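PDB 6LN0: Non-structural protein 3 from Porcine deltacoronavirus, which combines a macro domain with a papain-like protease domain that probably cleaves the viral polyprotein. Local coordinates for residues 268-273 against 282-287; 398-401 against 407-410. One frame throughout, in Å; residues are numbered along the deposited sequence.

Interaction 1: 268-273 against 282-287; sequences LFQNTA and ALYREY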
loop_
_atom_site.group_PDB
_atom_site.type_symbol
_atom_site.label_atom_id
_atom_site.label_comp_id
_atom_site.label_asym_id
_atom_site.label_seq_id
_atom_site.Cartn_x
_atom_site.Cartn_y
_atom_site.Cartn_z
ATOM N N LEU A 268 -6.380 22.161 -28.027
ATOM C CA LEU A 268 -7.730 22.052 -28.577
ATOM C C LEU A 268 -8.774 22.419 -27.528
ATOM O O LEU A 268 -9.680 23.219 -27.785
ATOM C CB LEU A 268 -7.975 20.636 -29.091
ATOM C CG LEU A 268 -9.317 20.361 -29.744
ATOM C CD1 LEU A 268 -9.505 21.220 -30.983
ATOM C CD2 LEU A 268 -9.393 18.886 -30.105
ATOM N N PHE A 269 -8.648 21.851 -26.323
ATOM C CA PHE A 269 -9.663 22.079 -25.302
ATOM C C PHE A 269 -9.779 23.562 -24.984
ATOM O O PHE A 269 -10.887 24.094 -24.859
ATOM C CB PHE A 269 -9.365 21.275 -24.021
ATOM C CG PHE A 269 -10.407 21.468 -22.963
ATOM C CD1 PHE A 269 -10.306 22.504 -22.048
ATOM C CD2 PHE A 269 -11.540 20.679 -22.945
ATOM C CE1 PHE A 269 -11.301 22.724 -21.122
ATOM C CE2 PHE A 269 -12.543 20.897 -22.017
ATOM C CZ PHE A 269 -12.414 21.906 -21.095
ATOM N N GLN A 270 -8.642 24.246 -24.863
ATOM C CA GLN A 270 -8.661 25.674 -24.582
ATOM C C GLN A 270 -9.416 26.467 -25.644
ATOM O O GLN A 270 -9.922 27.552 -25.336
ATOM C CB GLN A 270 -7.226 26.195 -24.445
ATOM C CG GLN A 270 -6.536 25.752 -23.153
ATOM C CD GLN A 270 -5.155 26.349 -22.991
ATOM O OE1 GLN A 270 -5.003 27.445 -22.448
ATOM N NE2 GLN A 270 -4.133 25.636 -23.475
ATOM N N ASN A 271 -9.520 25.951 -26.874
ATOM C CA ASN A 271 -10.266 26.630 -27.924
ATOM C C ASN A 271 -11.700 26.147 -28.045
ATOM O O ASN A 271 -12.326 26.373 -29.085
ATOM C CB ASN A 271 -9.552 26.489 -29.273
ATOM C CG ASN A 271 -8.423 27.494 -29.425
ATOM O OD1 ASN A 271 -7.245 27.129 -29.375
ATOM N ND2 ASN A 271 -8.776 28.770 -29.552
ATOM N N THR A 272 -12.226 25.475 -27.030
ATOM C CA THR A 272 -13.653 25.213 -26.949
ATOM C C THR A 272 -14.258 26.067 -25.842
ATOM O O THR A 272 -13.585 26.872 -25.197
ATOM C CB THR A 272 -13.948 23.744 -26.678
ATOM O OG1 THR A 272 -13.815 23.524 -25.276
ATOM C CG2 THR A 272 -12.984 22.860 -27.416
ATOM N N ALA A 273 -15.551 25.881 -25.616
ATOM C CA ALA A 273 -16.273 26.693 -24.654
ATOM C C ALA A 273 -16.662 25.902 -23.418
ATOM O O ALA A 273 -17.471 26.382 -22.620
ATOM C CB ALA A 273 -17.512 27.298 -25.310
ATOM N N ALA A 282 -10.379 22.755 -10.758
ATOM C CA ALA A 282 -9.367 23.140 -9.777
ATOM C C ALA A 282 -7.958 22.822 -10.263
ATOM O O ALA A 282 -7.032 23.610 -10.040
ATOM C CB ALA A 282 -9.635 22.447 -8.432
ATOM N N LEU A 283 -7.754 21.655 -10.884
ATOM C CA LEU A 283 -6.438 21.395 -11.456
ATOM C C LEU A 283 -6.184 22.341 -12.620
ATOM O O LEU A 283 -5.077 22.873 -12.781
ATOM C CB LEU A 283 -6.324 19.937 -11.905
ATOM C CG LEU A 283 -6.795 18.832 -10.939
ATOM C CD1 LEU A 283 -6.378 17.473 -11.451
ATOM C CD2 LEU A 283 -6.274 19.052 -9.525
ATOM N N TYR A 284 -7.224 22.608 -13.406
ATOM C CA TYR A 284 -7.047 23.337 -14.656
ATOM C C TYR A 284 -6.726 24.798 -14.400
ATOM O O TYR A 284 -5.856 25.368 -15.063
ATOM C CB TYR A 284 -8.302 23.187 -15.492
ATOM C CG TYR A 284 -8.328 23.895 -16.803
ATOM C CD1 TYR A 284 -7.404 23.606 -17.795
ATOM C CD2 TYR A 284 -9.336 24.809 -17.087
ATOM C CE1 TYR A 284 -7.472 24.239 -19.032
ATOM C CE2 TYR A 284 -9.413 25.440 -18.318
ATOM C CZ TYR A 284 -8.484 25.156 -19.283
ATOM O OH TYR A 284 -8.558 25.797 -20.499
ATOM N N ARG A 285 -7.379 25.411 -13.413
ATOM C CA ARG A 285 -7.032 26.789 -13.093
ATOM C C ARG A 285 -5.616 26.895 -12.519
ATOM O O ARG A 285 -4.968 27.934 -12.676
ATOM C CB ARG A 285 -8.097 27.395 -12.173
ATOM C CG ARG A 285 -9.392 27.727 -12.955
ATOM C CD ARG A 285 -10.370 28.647 -12.216
ATOM N NE ARG A 285 -10.729 28.146 -10.887
ATOM C CZ ARG A 285 -11.852 28.463 -10.245
ATOM N NH1 ARG A 285 -12.736 29.272 -10.815
ATOM N NH2 ARG A 285 -12.097 27.968 -9.036
ATOM N N GLU A 286 -5.079 25.827 -11.918
ATOM C CA GLU A 286 -3.650 25.838 -11.610
ATOM C C GLU A 286 -2.829 25.908 -12.889
ATOM O O GLU A 286 -2.004 26.810 -13.066
ATOM C CB GLU A 286 -3.256 24.610 -10.791
ATOM C CG GLU A 286 -3.632 24.732 -9.349
ATOM C CD GLU A 286 -3.249 23.517 -8.513
ATOM O OE1 GLU A 286 -2.306 22.773 -8.885
ATOM O OE2 GLU A 286 -3.894 23.322 -7.460
ATOM N N TYR A 287 -3.039 24.950 -13.791
ATOM C CA TYR A 287 -2.316 24.935 -15.058
ATOM C C TYR A 287 -2.378 26.293 -15.749
ATOM O O TYR A 287 -1.354 26.824 -16.196
ATOM C CB TYR A 287 -2.888 23.837 -15.960
ATOM C CG TYR A 287 -2.374 23.816 -17.390
ATOM C CD1 TYR A 287 -2.931 24.636 -18.377
ATOM C CD2 TYR A 287 -1.363 22.950 -17.766
ATOM C CE1 TYR A 287 -2.464 24.601 -19.681
ATOM C CE2 TYR A 287 -0.907 22.909 -19.074
ATOM C CZ TYR A 287 -1.454 23.732 -20.011
ATOM O OH TYR A 287 -0.976 23.676 -21.296
#

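Interaction 2: 398-401 against 407-410; sequences HCWY and TVNG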
loop_
_atom_site.group_PDB
_atom_site.type_symbol
_atom_site.label_atom_id
_atom_site.label_comp_id
_atom_site.label_asym_id
_atom_site.label_seq_id
_atom_site.Cartn_x
_atom_site.Cartn_y
_atom_site.Cartn_z
ATOM N N HIS A 398 4.430 12.731 -34.042
ATOM C CA HIS A 398 4.288 14.044 -33.436
ATOM C C HIS A 398 2.859 14.501 -33.688
ATOM O O HIS A 398 2.247 14.126 -34.692
ATOM C CB HIS A 398 5.306 15.047 -34.016
ATOM C CG HIS A 398 5.275 16.404 -33.374
ATOM N ND1 HIS A 398 5.542 16.605 -32.036
ATOM C CD2 HIS A 398 5.029 17.633 -33.894
ATOM C CE1 HIS A 398 5.452 17.895 -31.759
ATOM N NE2 HIS A 398 5.139 18.541 -32.868
ATOM N N CYS A 399 2.313 15.278 -32.759
ATOM C CA CYS A 399 0.952 15.777 -32.885
ATOM C C CYS A 399 0.910 17.180 -32.321
ATOM O O CYS A 399 1.693 17.522 -31.427
ATOM C CB CYS A 399 -0.064 14.861 -32.172
ATOM S SG CYS A 399 0.080 14.766 -30.415
ATOM N N TRP A 400 0.002 17.998 -32.848
ATOM C CA TRP A 400 0.096 19.408 -32.520
ATOM C C TRP A 400 -1.249 20.051 -32.774
ATOM O O TRP A 400 -2.012 19.604 -33.639
ATOM C CB TRP A 400 1.187 20.109 -33.346
ATOM C CG TRP A 400 0.864 20.197 -34.814
ATOM C CD1 TRP A 400 0.151 21.179 -35.425
ATOM C CD2 TRP A 400 1.232 19.265 -35.849
ATOM N NE1 TRP A 400 0.050 20.927 -36.777
ATOM C CE2 TRP A 400 0.707 19.761 -37.062
ATOM C CE3 TRP A 400 1.962 18.071 -35.870
ATOM C CZ2 TRP A 400 0.886 19.107 -38.280
ATOM C CZ3 TRP A 400 2.132 17.416 -37.085
ATOM C CH2 TRP A 400 1.600 17.940 -38.273
ATOM N N TYR A 401 -1.524 21.109 -32.022
ATOM C CA TYR A 401 -2.737 21.877 -32.236
ATOM C C TYR A 401 -2.541 22.853 -33.389
ATOM O O TYR A 401 -1.471 23.445 -33.555
ATOM C CB TYR A 401 -3.113 22.640 -30.973
ATOM C CG TYR A 401 -4.207 23.647 -31.203
ATOM C CD1 TYR A 401 -5.430 23.259 -31.740
ATOM C CD2 TYR A 401 -4.024 24.984 -30.889
ATOM C CE1 TYR A 401 -6.437 24.179 -31.957
ATOM C CE2 TYR A 401 -5.026 25.911 -31.099
ATOM C CZ TYR A 401 -6.232 25.504 -31.635
ATOM O OH TYR A 401 -7.235 26.425 -31.849
ATOM N N THR A 407 -1.765 28.722 -38.558
ATOM C CA THR A 407 -1.885 29.003 -37.104
ATOM C C THR A 407 -1.541 27.791 -36.232
ATOM O O THR A 407 -2.355 27.299 -35.458
ATOM C CB THR A 407 -3.295 29.519 -36.736
ATOM O OG1 THR A 407 -4.307 28.575 -37.175
ATOM C CG2 THR A 407 -3.573 30.900 -37.358
ATOM N N VAL A 408 -0.273 27.397 -36.276
ATOM C CA VAL A 408 0.149 26.082 -35.806
ATOM C C VAL A 408 1.161 26.214 -34.666
ATOM O O VAL A 408 1.964 27.152 -34.628
ATOM C CB VAL A 408 0.740 25.266 -36.981
ATOM C CG1 VAL A 408 1.353 23.997 -36.517
ATOM C CG2 VAL A 408 -0.299 24.990 -38.036
ATOM N N ASN A 409 1.127 25.249 -33.731
ATOM C CA ASN A 409 2.118 25.113 -32.651
ATOM C C ASN A 409 3.185 24.046 -32.924
ATOM O O ASN A 409 4.064 23.821 -32.075
ATOM C CB ASN A 409 1.401 24.807 -31.338
ATOM C CG ASN A 409 0.547 25.956 -30.877
ATOM O OD1 ASN A 409 -0.053 26.663 -31.686
ATOM N ND2 ASN A 409 0.518 26.178 -29.573
ATOM N N GLY A 410 3.117 23.384 -34.083
ATOM C CA GLY A 410 4.087 22.404 -34.538
ATOM C C GLY A 410 4.482 22.623 -35.994
ATOM O O GLY A 410 4.835 23.746 -36.382
#

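Interaction 1: 268-273 against 282-287
F269 and Y284 form a T-shaped aromatic pair between helices 260-270 and 278-287, both in the papain-like peptidase part: the edge of F269 points at the face of Y284, with ring centroids 5.7 Å apart and planes at 89°. The closest ring carbons are F269 CE1 and Y284 CZ, 4.2 Å apart. CG of Y284 is anti to its backbone N (chi1 179°), which carries the ring out toward F269 and Q270. F276, in the turn between the helices, stacks on F269 and meets Y284 edge-to-face, making a small aromatic cluster.

Van der Waals packing is centred on the Y284 hydroxyl. Its OH lies 3.3 Å from Q270 CG, which comes in at the ring edge, and 4.0 Å from F269 CD1, near the F269 ring plane.

The polar groups look to other partners. Q270 NE2 passes the edge of Y287, 4.3 Å from Y287 CE1, and both Q270 NE2 and Y287 OH bond to M251 O. F269 O accepts from T272 N and from T272 OG1 (3.0 Å), the latter in the carbonyl plane on a lone pair.

The helices are therefore joined by ring and methylene packing, while the shared carbonyl of M251 fixes the Q270 amide beside Y287.

Interaction 2: 398-401 against 407-410
This is a hairpin-like turn-back in the protease part of the chain: segment 398-401, on the outermost strand of the eight-stranded sheet, is met by the returning loop 407-410, and their end-to-end directions are 157° apart. A single backbone hydrogen bond joins them, from N409 N to Y401 O (3.2 Å). It is nearly straight, 167° at the hydrogen, and the N-H arrives almost head-on to the carbonyl.

Beside this bond, W400 carries the apolar contact. Its CG sits between the backbone N and the carbonyl carbon (chi1 68°), which raises the indole toward the loop. V408 CG1 comes obliquely to the pyrrole part of the indole, 3.3 Å from W400 CD1 and equally near NE1, a tight fit. G410 comes up against the same residue, its CA 3.9 Å from W400 CB. Next to W400, the H398 ring meets that CA at its edge, with H398 NE2 4.3 Å from G410 CA.

H398 also touches C260 at the start of helix 260-270, consistent with the histidine-cysteine pairing of papain-like peptidases. One polar bond sets the register, and the close approach of the backbone at G410 lets the loop settle against W400 and the H398 ring edge.

From the N terminus, the chain passes the macro domain and, well inside the peptidase range, forms helix 260-270. Interaction 1 closes the turn that leads into helix 278-287, within the helical part. The chain then runs through the region that binds the zinc ion before interaction 2 closes the short return after strand 398-402, just ahead of strand 416-423. The two loops are in series and neither nest nor cross. Their centres lie about 17 Å apart, yet they touch through segment 268-273: Y401 OH makes a weak hydrogen bond to N271 OD1, and its ring packs on L268 N. Strand 398-402, at the edge of the sheet, thus meets segment 268-273.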